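PDB 7CVW: catechol O-methyltransferase, which transfers a methyl group from S-adenosyl-L-methionine to a hydroxyl of catechol-like substrates, using magnesium and giving meta- and para-methylated products in equal proportion. Local coordinates for residues Pro37-Ser42 / Gly65-Tyr70; Lys47-Leu52 / Ile73-Ala78; Asp134-Asp139 / Thr160-Asp165. All blocks are in the same frame, centred on the assembly; numbering follows the deposited sequence.

Interaction 1 of 3, residues Pro37-Ser42 / Gly65-Tyr70. With SAH (S-adenosyl-L-homocysteine), chain E.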
loop_
_atom_site.group_PDB
_atom_site.type_symbol
_atom_site.label_atom_id
_atom_site.label_comp_id
_atom_site.label_asym_id
_atom_site.label_seq_id
_atom_site.Cartn_x
_atom_site.Cartn_y
_atom_site.Cartn_z
ATOM N N PRO A 37 -20.349 -16.773 -1.986
ATOM C CA PRO A 37 -20.180 -15.846 -0.873
ATOM C C PRO A 37 -19.748 -14.449 -1.345
ATOM O O PRO A 37 -19.001 -14.331 -2.305
ATOM C CB PRO A 37 -19.132 -16.534 -0.005
ATOM C CG PRO A 37 -18.352 -17.392 -0.971
ATOM C CD PRO A 37 -19.346 -17.841 -2.018
ATOM N N ALA A 38 -20.244 -13.426 -0.648
ATOM C CA ALA A 38 -20.029 -11.997 -0.977
ATOM C C ALA A 38 -18.698 -11.566 -0.375
ATOM O O ALA A 38 -18.708 -10.788 0.562
ATOM C CB ALA A 38 -21.164 -11.144 -0.442
ATOM N N ILE A 39 -17.597 -12.130 -0.846
ATOM C CA ILE A 39 -16.276 -11.952 -0.180
ATOM C C ILE A 39 -15.217 -11.429 -1.153
ATOM O O ILE A 39 -14.025 -11.590 -0.846
ATOM C CB ILE A 39 -15.854 -13.249 0.520
ATOM C CG1 ILE A 39 -15.650 -14.435 -0.428
ATOM C CG2 ILE A 39 -16.857 -13.569 1.629
ATOM C CD1 ILE A 39 -15.124 -15.703 0.221
ATOM N N SER A 40 -15.607 -10.798 -2.256
ATOM C CA SER A 40 -14.638 -10.113 -3.152
ATOM C C SER A 40 -13.890 -9.047 -2.375
ATOM O O SER A 40 -14.439 -8.503 -1.402
ATOM C CB SER A 40 -15.284 -9.422 -4.329
ATOM O OG SER A 40 -16.120 -10.292 -5.090
ATOM N N VAL A 41 -12.717 -8.665 -2.854
ATOM C CA VAL A 41 -12.106 -7.400 -2.353
ATOM C C VAL A 41 -13.100 -6.243 -2.575
ATOM O O VAL A 41 -13.976 -6.300 -3.459
ATOM C CB VAL A 41 -10.745 -7.071 -2.982
ATOM C CG1 VAL A 41 -9.719 -8.127 -2.589
ATOM C CG2 VAL A 41 -10.821 -6.887 -4.498
ATOM N N SER A 42 -12.966 -5.199 -1.772
ATOM C CA SER A 42 -13.800 -3.983 -1.927
ATOM C C SER A 42 -13.334 -3.223 -3.161
ATOM O O SER A 42 -12.220 -3.441 -3.656
ATOM C CB SER A 42 -13.682 -3.121 -0.705
ATOM O OG SER A 42 -12.371 -2.560 -0.629
ATOM N N GLY A 65 -7.250 -18.009 -5.760
ATOM C CA GLY A 65 -8.595 -17.717 -5.281
ATOM C C GLY A 65 -9.269 -16.703 -6.182
ATOM O O GLY A 65 -9.102 -15.489 -5.981
ATOM N N THR A 66 -10.049 -17.165 -7.145
ATOM C CA THR A 66 -10.673 -16.288 -8.162
ATOM C C THR A 66 -12.043 -15.771 -7.704
ATOM O O THR A 66 -12.349 -14.578 -7.949
ATOM C CB THR A 66 -10.816 -17.072 -9.466
ATOM O OG1 THR A 66 -9.634 -17.835 -9.711
ATOM C CG2 THR A 66 -11.131 -16.167 -10.635
ATOM N N LEU A 67 -12.828 -16.645 -7.099
ATOM C CA LEU A 67 -14.246 -16.334 -6.798
ATOM C C LEU A 67 -14.946 -15.980 -8.121
ATOM O O LEU A 67 -14.981 -16.819 -8.961
ATOM C CB LEU A 67 -14.388 -15.271 -5.710
ATOM C CG LEU A 67 -15.798 -15.114 -5.142
ATOM C CD1 LEU A 67 -16.210 -16.345 -4.363
ATOM C CD2 LEU A 67 -15.825 -13.905 -4.230
ATOM N N ALA A 68 -15.475 -14.761 -8.252
ATOM C CA ALA A 68 -16.169 -14.337 -9.489
ATOM C C ALA A 68 -15.230 -13.510 -10.384
ATOM O O ALA A 68 -15.690 -12.959 -11.377
ATOM C CB ALA A 68 -17.416 -13.577 -9.099
ATOM N N GLY A 69 -13.955 -13.389 -10.026
ATOM C CA GLY A 69 -12.971 -12.676 -10.853
ATOM C C GLY A 69 -12.951 -11.178 -10.602
ATOM O O GLY A 69 -12.392 -10.470 -11.447
ATOM N N TYR A 70 -13.524 -10.691 -9.499
ATOM C CA TYR A 70 -13.588 -9.233 -9.192
ATOM C C TYR A 70 -12.157 -8.701 -9.022
ATOM O O TYR A 70 -11.738 -7.748 -9.704
ATOM C CB TYR A 70 -14.501 -8.981 -7.994
ATOM C CG TYR A 70 -14.715 -7.520 -7.738
ATOM C CD1 TYR A 70 -13.838 -6.844 -6.923
ATOM C CD2 TYR A 70 -15.752 -6.821 -8.332
ATOM C CE1 TYR A 70 -13.971 -5.485 -6.677
ATOM C CE2 TYR A 70 -15.895 -5.460 -8.104
ATOM C CZ TYR A 70 -15.008 -4.799 -7.279
ATOM O OH TYR A 70 -15.102 -3.456 -7.098
HETATM N N SAH E . -9.763 -12.870 -4.792
HETATM C CA SAH E . -11.234 -12.937 -4.895
HETATM C CB SAH E . -11.833 -13.644 -3.669
HETATM C CG SAH E . -11.355 -15.043 -3.466
HETATM S SD SAH E . -12.511 -15.789 -2.246
HETATM C C SAH E . -11.733 -11.494 -4.998
HETATM O O SAH E . -12.518 -11.238 -5.838
HETATM O OXT SAH E . -11.296 -10.742 -4.195
HETATM C "C5'" SAH E . -11.676 -17.379 -1.949
HETATM C "C4'" SAH E . -11.755 -18.279 -3.152
HETATM O "O4'" SAH E . -10.809 -19.333 -2.933
HETATM C "C3'" SAH E . -13.108 -18.983 -3.398
HETATM O "O3'" SAH E . -13.583 -18.800 -4.719
HETATM C "C2'" SAH E . -12.812 -20.460 -3.124
HETATM O "O2'" SAH E . -13.583 -21.348 -3.886
HETATM C "C1'" SAH E . -11.337 -20.506 -3.477
HETATM N N9 SAH E . -10.619 -21.638 -2.939
HETATM C C8 SAH E . -10.887 -22.340 -1.801
HETATM N N7 SAH E . -10.068 -23.337 -1.609
HETATM C C5 SAH E . -9.206 -23.294 -2.686
HETATM C C6 SAH E . -8.100 -24.081 -3.062
HETATM N N6 SAH E . -7.682 -25.127 -2.378
HETATM N N1 SAH E . -7.475 -23.765 -4.198
HETATM C C2 SAH E . -7.912 -22.716 -4.894
HETATM N N3 SAH E . -8.940 -21.923 -4.650
HETATM C C4 SAH E . -9.539 -22.244 -3.509
#

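Interaction 2 of 3, residues Lys47-Leu52 / Ile73-Ala78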
loop_
_atom_site.group_PDB
_atom_site.type_symbol
_atom_site.label_atom_id
_atom_site.label_comp_id
_atom_site.label_asym_id
_atom_site.label_seq_id
_atom_site.Cartn_x
_atom_site.Cartn_y
_atom_site.Cartn_z
ATOM N N LYS A 47 -8.778 -1.146 -6.494
ATOM C CA LYS A 47 -7.952 -0.059 -7.060
ATOM C C LYS A 47 -6.533 -0.139 -6.486
ATOM O O LYS A 47 -5.581 0.036 -7.237
ATOM C CB LYS A 47 -8.615 1.284 -6.755
ATOM C CG LYS A 47 -7.925 2.497 -7.360
ATOM C CD LYS A 47 -7.941 2.526 -8.882
ATOM C CE LYS A 47 -7.443 3.847 -9.456
ATOM N NZ LYS A 47 -8.444 4.924 -9.275
ATOM N N PHE A 48 -6.388 -0.430 -5.199
ATOM C CA PHE A 48 -5.053 -0.556 -4.573
ATOM C C PHE A 48 -4.257 -1.684 -5.239
ATOM O O PHE A 48 -3.090 -1.466 -5.619
ATOM C CB PHE A 48 -5.221 -0.753 -3.073
ATOM C CG PHE A 48 -3.935 -0.954 -2.309
ATOM C CD1 PHE A 48 -2.887 -0.060 -2.438
ATOM C CD2 PHE A 48 -3.802 -1.983 -1.395
ATOM C CE1 PHE A 48 -1.714 -0.207 -1.705
ATOM C CE2 PHE A 48 -2.644 -2.102 -0.644
ATOM C CZ PHE A 48 -1.593 -1.239 -0.820
ATOM N N LEU A 49 -4.870 -2.861 -5.433
ATOM C CA LEU A 49 -4.190 -4.002 -6.098
ATOM C C LEU A 49 -3.775 -3.584 -7.514
ATOM O O LEU A 49 -2.670 -3.953 -7.948
ATOM C CB LEU A 49 -5.133 -5.210 -6.117
ATOM C CG LEU A 49 -5.398 -5.867 -4.756
ATOM C CD1 LEU A 49 -6.335 -7.046 -4.916
ATOM C CD2 LEU A 49 -4.108 -6.341 -4.078
ATOM N N GLN A 50 -4.624 -2.836 -8.215
ATOM C CA GLN A 50 -4.310 -2.385 -9.590
ATOM C C GLN A 50 -3.090 -1.470 -9.535
ATOM O O GLN A 50 -2.193 -1.609 -10.377
ATOM C CB GLN A 50 -5.520 -1.695 -10.204
ATOM C CG GLN A 50 -5.301 -1.320 -11.660
ATOM C CD GLN A 50 -6.550 -0.663 -12.186
ATOM O OE1 GLN A 50 -6.773 0.527 -11.950
ATOM N NE2 GLN A 50 -7.389 -1.430 -12.879
ATOM N N LEU A 51 -3.056 -0.547 -8.587
ATOM C CA LEU A 51 -1.916 0.390 -8.458
ATOM C C LEU A 51 -0.642 -0.376 -8.132
ATOM O O LEU A 51 0.420 -0.009 -8.632
ATOM C CB LEU A 51 -2.250 1.427 -7.388
ATOM C CG LEU A 51 -3.343 2.416 -7.781
ATOM C CD1 LEU A 51 -3.755 3.260 -6.594
ATOM C CD2 LEU A 51 -2.894 3.332 -8.909
ATOM N N LEU A 52 -0.710 -1.357 -7.261
ATOM C CA LEU A 52 0.480 -2.167 -6.912
ATOM C C LEU A 52 0.973 -2.879 -8.178
ATOM O O LEU A 52 2.177 -2.929 -8.395
ATOM C CB LEU A 52 0.133 -3.166 -5.806
ATOM C CG LEU A 52 -0.075 -2.576 -4.418
ATOM C CD1 LEU A 52 -0.566 -3.634 -3.451
ATOM C CD2 LEU A 52 1.173 -1.923 -3.861
ATOM N N ILE A 73 -10.162 -8.900 -12.367
ATOM C CA ILE A 73 -10.400 -7.819 -13.365
ATOM C C ILE A 73 -9.575 -6.579 -13.002
ATOM O O ILE A 73 -8.964 -5.984 -13.892
ATOM C CB ILE A 73 -11.901 -7.505 -13.459
ATOM C CG1 ILE A 73 -12.631 -8.687 -14.104
ATOM C CG2 ILE A 73 -12.152 -6.205 -14.204
ATOM C CD1 ILE A 73 -14.128 -8.701 -13.902
ATOM N N TRP A 74 -9.620 -6.133 -11.748
ATOM C CA TRP A 74 -8.823 -4.967 -11.284
ATOM C C TRP A 74 -7.347 -5.178 -11.637
ATOM O O TRP A 74 -6.718 -4.290 -12.255
ATOM C CB TRP A 74 -9.009 -4.777 -9.786
ATOM C CG TRP A 74 -10.223 -3.998 -9.384
ATOM C CD1 TRP A 74 -11.333 -4.464 -8.737
ATOM C CD2 TRP A 74 -10.412 -2.587 -9.547
ATOM N NE1 TRP A 74 -12.190 -3.436 -8.483
ATOM C CE2 TRP A 74 -11.652 -2.269 -8.972
ATOM C CE3 TRP A 74 -9.639 -1.567 -10.110
ATOM C CZ2 TRP A 74 -12.154 -0.963 -8.962
ATOM C CZ3 TRP A 74 -10.144 -0.285 -10.121
ATOM C CH2 TRP A 74 -11.363 0.016 -9.516
ATOM N N MET A 75 -6.756 -6.311 -11.286
ATOM C CA MET A 75 -5.306 -6.514 -11.549
ATOM C C MET A 75 -5.032 -6.703 -13.043
ATOM O O MET A 75 -4.047 -6.148 -13.519
ATOM C CB MET A 75 -4.748 -7.703 -10.765
ATOM C CG MET A 75 -4.762 -7.427 -9.281
ATOM S SD MET A 75 -3.973 -8.762 -8.333
ATOM C CE MET A 75 -5.185 -10.061 -8.522
ATOM N N ALA A 76 -5.849 -7.462 -13.782
ATOM C CA ALA A 76 -5.556 -7.754 -15.208
ATOM C C ALA A 76 -5.601 -6.461 -16.028
ATOM O O ALA A 76 -4.857 -6.340 -17.029
ATOM C CB ALA A 76 -6.548 -8.755 -15.735
ATOM N N ARG A 77 -6.387 -5.480 -15.589
ATOM C CA ARG A 77 -6.447 -4.176 -16.295
ATOM C C ARG A 77 -5.135 -3.392 -16.164
ATOM O O ARG A 77 -4.978 -2.440 -16.946
ATOM C CB ARG A 77 -7.648 -3.381 -15.794
ATOM C CG ARG A 77 -8.930 -3.881 -16.437
ATOM C CD ARG A 77 -10.166 -3.271 -15.849
ATOM N NE ARG A 77 -11.324 -3.623 -16.639
ATOM C CZ ARG A 77 -12.586 -3.338 -16.314
ATOM N NH1 ARG A 77 -12.868 -2.678 -15.207
ATOM N NH2 ARG A 77 -13.557 -3.685 -17.144
ATOM N N ALA A 78 -4.195 -3.771 -15.292
ATOM C CA ALA A 78 -2.876 -3.114 -15.206
ATOM C C ALA A 78 -1.917 -3.700 -16.249
ATOM O O ALA A 78 -0.845 -3.122 -16.418
ATOM C CB ALA A 78 -2.294 -3.278 -13.833
#

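Interaction 3 of 3, residues Asp134-Asp139 / Thr160-Asp165. With MG (magnesium ion), chain C; SAH (S-adenosyl-L-homocysteine), chain E.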
loop_
_atom_site.group_PDB
_atom_site.type_symbol
_atom_site.label_atom_id
_atom_site.label_comp_id
_atom_site.label_asym_id
_atom_site.label_seq_id
_atom_site.Cartn_x
_atom_site.Cartn_y
_atom_site.Cartn_z
ATOM N N ASP A 134 5.583 -11.223 -11.588
ATOM C CA ASP A 134 5.959 -9.880 -11.086
ATOM C C ASP A 134 5.163 -9.590 -9.818
ATOM O O ASP A 134 5.670 -8.854 -8.951
ATOM C CB ASP A 134 5.672 -8.842 -12.164
ATOM C CG ASP A 134 6.440 -9.119 -13.440
ATOM O OD1 ASP A 134 7.669 -9.183 -13.340
ATOM O OD2 ASP A 134 5.810 -9.368 -14.496
ATOM N N MET A 135 3.934 -10.120 -9.744
ATOM C CA MET A 135 3.024 -9.912 -8.595
ATOM C C MET A 135 2.224 -11.191 -8.369
ATOM O O MET A 135 1.830 -11.840 -9.353
ATOM C CB MET A 135 2.088 -8.736 -8.839
ATOM C CG MET A 135 1.180 -8.451 -7.677
ATOM S SD MET A 135 0.295 -6.913 -7.979
ATOM C CE MET A 135 -0.957 -6.912 -6.701
ATOM N N ILE A 136 2.047 -11.552 -7.098
ATOM C CA ILE A 136 1.303 -12.774 -6.695
ATOM C C ILE A 136 0.308 -12.354 -5.634
ATOM O O ILE A 136 0.744 -11.711 -4.647
ATOM C CB ILE A 136 2.250 -13.889 -6.209
ATOM C CG1 ILE A 136 3.303 -14.204 -7.279
ATOM C CG2 ILE A 136 1.460 -15.126 -5.819
ATOM C CD1 ILE A 136 4.311 -15.237 -6.899
ATOM N N PHE A 137 -0.963 -12.679 -5.836
ATOM C CA PHE A 137 -2.046 -12.375 -4.875
ATOM C C PHE A 137 -2.538 -13.688 -4.297
ATOM O O PHE A 137 -3.130 -14.486 -5.020
ATOM C CB PHE A 137 -3.150 -11.545 -5.532
ATOM C CG PHE A 137 -4.263 -11.113 -4.610
ATOM C CD1 PHE A 137 -3.974 -10.518 -3.389
ATOM C CD2 PHE A 137 -5.604 -11.260 -4.961
ATOM C CE1 PHE A 137 -4.994 -10.114 -2.546
ATOM C CE2 PHE A 137 -6.615 -10.847 -4.109
ATOM C CZ PHE A 137 -6.309 -10.254 -2.915
ATOM N N ILE A 138 -2.269 -13.910 -3.020
ATOM C CA ILE A 138 -2.709 -15.107 -2.259
ATOM C C ILE A 138 -4.036 -14.787 -1.575
ATOM O O ILE A 138 -4.065 -13.946 -0.655
ATOM C CB ILE A 138 -1.656 -15.526 -1.239
ATOM C CG1 ILE A 138 -0.313 -15.785 -1.919
ATOM C CG2 ILE A 138 -2.160 -16.729 -0.456
ATOM C CD1 ILE A 138 0.785 -16.157 -0.959
ATOM N N ASP A 139 -5.108 -15.420 -2.040
ATOM C CA ASP A 139 -6.458 -15.094 -1.523
ATOM C C ASP A 139 -7.382 -16.296 -1.658
ATOM O O ASP A 139 -8.557 -16.103 -1.917
ATOM C CB ASP A 139 -7.021 -13.855 -2.211
ATOM C CG ASP A 139 -8.177 -13.275 -1.424
ATOM O OD1 ASP A 139 -8.189 -13.495 -0.160
ATOM O OD2 ASP A 139 -9.065 -12.609 -2.075
ATOM N N THR A 160 9.759 -9.344 -6.947
ATOM C CA THR A 160 8.346 -9.796 -6.993
ATOM C C THR A 160 7.636 -9.291 -5.738
ATOM O O THR A 160 8.191 -9.403 -4.630
ATOM C CB THR A 160 8.234 -11.314 -7.057
ATOM O OG1 THR A 160 8.722 -11.769 -8.324
ATOM C CG2 THR A 160 6.813 -11.778 -6.829
ATOM N N LEU A 161 6.409 -8.804 -5.913
ATOM C CA LEU A 161 5.514 -8.391 -4.824
ATOM C C LEU A 161 4.550 -9.533 -4.579
ATOM O O LEU A 161 3.846 -9.933 -5.537
ATOM C CB LEU A 161 4.747 -7.136 -5.226
ATOM C CG LEU A 161 3.671 -6.698 -4.247
ATOM C CD1 LEU A 161 4.268 -6.291 -2.917
ATOM C CD2 LEU A 161 2.848 -5.564 -4.855
ATOM N N ILE A 162 4.481 -9.993 -3.327
ATOM C CA ILE A 162 3.504 -11.012 -2.886
ATOM C C ILE A 162 2.575 -10.320 -1.905
ATOM O O ILE A 162 3.050 -9.690 -0.948
ATOM C CB ILE A 162 4.177 -12.246 -2.262
ATOM C CG1 ILE A 162 5.203 -12.847 -3.212
ATOM C CG2 ILE A 162 3.113 -13.264 -1.877
ATOM C CD1 ILE A 162 6.154 -13.825 -2.575
ATOM N N VAL A 163 1.283 -10.395 -2.188
ATOM C CA VAL A 163 0.208 -9.804 -1.356
ATOM C C VAL A 163 -0.655 -10.951 -0.854
ATOM O O VAL A 163 -1.011 -11.819 -1.679
ATOM C CB VAL A 163 -0.636 -8.813 -2.172
ATOM C CG1 VAL A 163 -1.750 -8.219 -1.328
ATOM C CG2 VAL A 163 0.227 -7.733 -2.774
ATOM N N ALA A 164 -0.974 -10.974 0.427
ATOM C CA ALA A 164 -1.848 -12.010 1.011
ATOM C C ALA A 164 -3.008 -11.315 1.707
ATOM O O ALA A 164 -2.747 -10.484 2.593
ATOM C CB ALA A 164 -1.092 -12.898 1.979
ATOM N N ASP A 165 -4.245 -11.622 1.326
ATOM C CA ASP A 165 -5.425 -10.950 1.915
ATOM C C ASP A 165 -5.878 -11.670 3.191
ATOM O O ASP A 165 -5.640 -12.882 3.333
ATOM C CB ASP A 165 -6.570 -10.872 0.899
ATOM C CG ASP A 165 -7.680 -9.905 1.243
ATOM O OD1 ASP A 165 -7.394 -8.940 1.973
ATOM O OD2 ASP A 165 -8.829 -10.109 0.751
HETATM MG MG MG C . -10.056 -12.108 0.346
HETATM N N SAH E . -9.763 -12.870 -4.792
HETATM C CA SAH E . -11.234 -12.937 -4.895
HETATM C CB SAH E . -11.833 -13.644 -3.669
HETATM C CG SAH E . -11.355 -15.043 -3.466
HETATM S SD SAH E . -12.511 -15.789 -2.246
HETATM C C SAH E . -11.733 -11.494 -4.998
HETATM O O SAH E . -12.518 -11.238 -5.838
HETATM O OXT SAH E . -11.296 -10.742 -4.195
HETATM C "C5'" SAH E . -11.676 -17.379 -1.949
HETATM C "C4'" SAH E . -11.755 -18.279 -3.152
HETATM O "O4'" SAH E . -10.809 -19.333 -2.933
HETATM C "C3'" SAH E . -13.108 -18.983 -3.398
HETATM O "O3'" SAH E . -13.583 -18.800 -4.719
HETATM C "C2'" SAH E . -12.812 -20.460 -3.124
HETATM O "O2'" SAH E . -13.583 -21.348 -3.886
HETATM C "C1'" SAH E . -11.337 -20.506 -3.477
HETATM N N9 SAH E . -10.619 -21.638 -2.939
HETATM C C8 SAH E . -10.887 -22.340 -1.801
HETATM N N7 SAH E . -10.068 -23.337 -1.609
HETATM C C5 SAH E . -9.206 -23.294 -2.686
HETATM C C6 SAH E . -8.100 -24.081 -3.062
HETATM N N6 SAH E . -7.682 -25.127 -2.378
HETATM N N1 SAH E . -7.475 -23.765 -4.198
HETATM C C2 SAH E . -7.912 -22.716 -4.894
HETATM N N3 SAH E . -8.940 -21.923 -4.650
HETATM C C4 SAH E . -9.539 -22.244 -3.509
HETATM O O HOH W 1 -11.466 -10.981 -1.212
HETATM O O HOH W 2 -11.104 -14.377 0.410
#

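Interaction 1 of 3, residues Pro37-Ser42 / Gly65-Tyr70
P37 meets L67 at the outer end of this contact: the proline ring and the leucine side chain slide past each other in opposite directions, with P37 CG 4.1 Å from L67 CD1, while H94 of helix 92-104 packs against both residues. A38 is the centre of an inverse gamma turn between P37 and I39. I39 then crosses L67 at about a right angle, its CG1 resting 3.8 Å from L67 CD2. With CG1 held between the backbone N and the carbonyl carbon (chi1 63°), the I39 side chain reaches on to the homocysteine sulfur, and CD1 lies 3.6 Å from SD of SAH. S40 sits between two neighbours, its OG 3.6 Å from Y70 CB and close to L67 CD2 as well; these are van der Waals contacts, and no hydrogen bond joins the two segments directly. The ligand makes the polar link instead. V41 N donates to the carboxylate atom OXT of SAH (2.9 Å, 155° at the hydrogen), and the SAH amino N donates to G65 O (3.0 Å). The G65 end of this pairing is the glycine-rich turn after the first strand of the class I methyltransferase Rossmann-like fold, where T66 to G69 form a type II' beta turn and E89 accepts a hydrogen bond from L67 N. G65 itself lies against the ribose of SAH. Beyond its amide, V41 puts CG2 in the plane of the Y70 ring, at the edge, 3.9 Å from CD1, and its carbonyl O approaches Y70 CE1 obliquely. The carbonyl O of S42 lies near the plane of that ring, also at the edge, while S42 OG turns to Q45 N to cap helix 43-55. Y70 OH is hydrogen-bonded to E20.

Interaction 2 of 3, residues Lys47-Leu52 / Ile73-Ala78
W74 presents its indole to helix 43-55 in two different ways. One face lies beneath the backbone of K47, whose N stands 3.6 Å above the plane, over the centre of the ring system; the lysine side chain crosses the six-membered ring obliquely, with K47 CD 3.8 Å from W74 CZ3. From there the K47 chain bends away, and NZ finds the carbonyl O of L17 and that of A201 of the second subunit. The ring edge belongs to Q50, whose CD lies in the indole plane and whose amide is turned 61° against it. Q50 CG is anti to the backbone N (chi1 -175°) and the chain runs on extended, which carries NE2 past the ring to the main-chain O of W74. That hydrogen bond is 3.0 Å long with 148° at the hydrogen; it arrives in the carbonyl plane on a lone pair, although the acceptor lies somewhat out of the glutamine amide plane. Near the C-terminal end of helix 70-76, this gives a carbonyl a side-chain donor from the neighbouring helix. The two helices flank the same side of the Rossmann-like sheet, and M75 is where their contact turns inward. Its CG meets L49 CB at 3.9 Å, the backbones coming within 4.7 Å between the CA atoms of Q50 and M75. Both L49 and M75 also pack on F137 of strand 133-138. R77 contributes its CB, 3.5 Å from Q50 NE2, before its extended chain leads off to a salt bridge with D21. At A78 the methyl points toward helix 43-55 and rests 3.8 Å from the carbonyl O of Q50, with Q50 CG, A53 and Q54 also close by.

Interaction 3 of 3, residues Asp134-Asp139 / Thr160-Asp165
Five backbone hydrogen bonds zip D134-D139 to T160-D165 as parallel strands, their axes 14° apart. Donors come from both strands: V163 N to I136 O and I138 N to V163 O, each 2.8 Å, are the shortest, and D165 N to I138 O closes the ladder beside the metal. Apolar packing fills both faces. F137 lays CD1 3.8 Å from V163 CG1 on the face that M135 and L161 share, while I138 CD1 meets I162 CG2, also at 3.8 Å, on the opposite face. These are neighbouring central strands of the Rossmann-like sheet, and the active site lies at their C-terminal ends. There the D139 and D165 side chains run side by side, pointing the same way with carboxylate planes 62° apart, each CG anti to its backbone N. Both reach the magnesium ion: D165 through OD2 (2.4 Å), D139 through OD1 (2.4 Å) and, more loosely, OD2 (2.7 Å), with two waters and N166 OD1 as further ligands. The cation probably offsets the two neighbouring carboxylates. D139 OD2 also accepts a hydrogen bond from the SAH amino N at 2.8 Å, joining the metal site to the cofactor site.

In the fold
From the N terminus, the chain leaves helix 22-34 through loop 37-42, forms helix 43-55 and strand 60-64, and returns at 65-70, closing interaction 1 around SAH. Helix 70-76 follows at once and packs back on helix 43-55, so interaction 2 crosses interaction 1, the segments alternating along the chain. Interaction 3 comes later, in series with both: strand 133-138 is joined by way of helix 145-154 to its parallel neighbour 160-165. V41 of interaction 1 touches L49, F137 and D165, while L49, L52 and M75 of interaction 2 pack on strand residues of interaction 3. Cofactor loops, helix pair and central sheet thus share one core, and SAH bridges interactions 1 and 3.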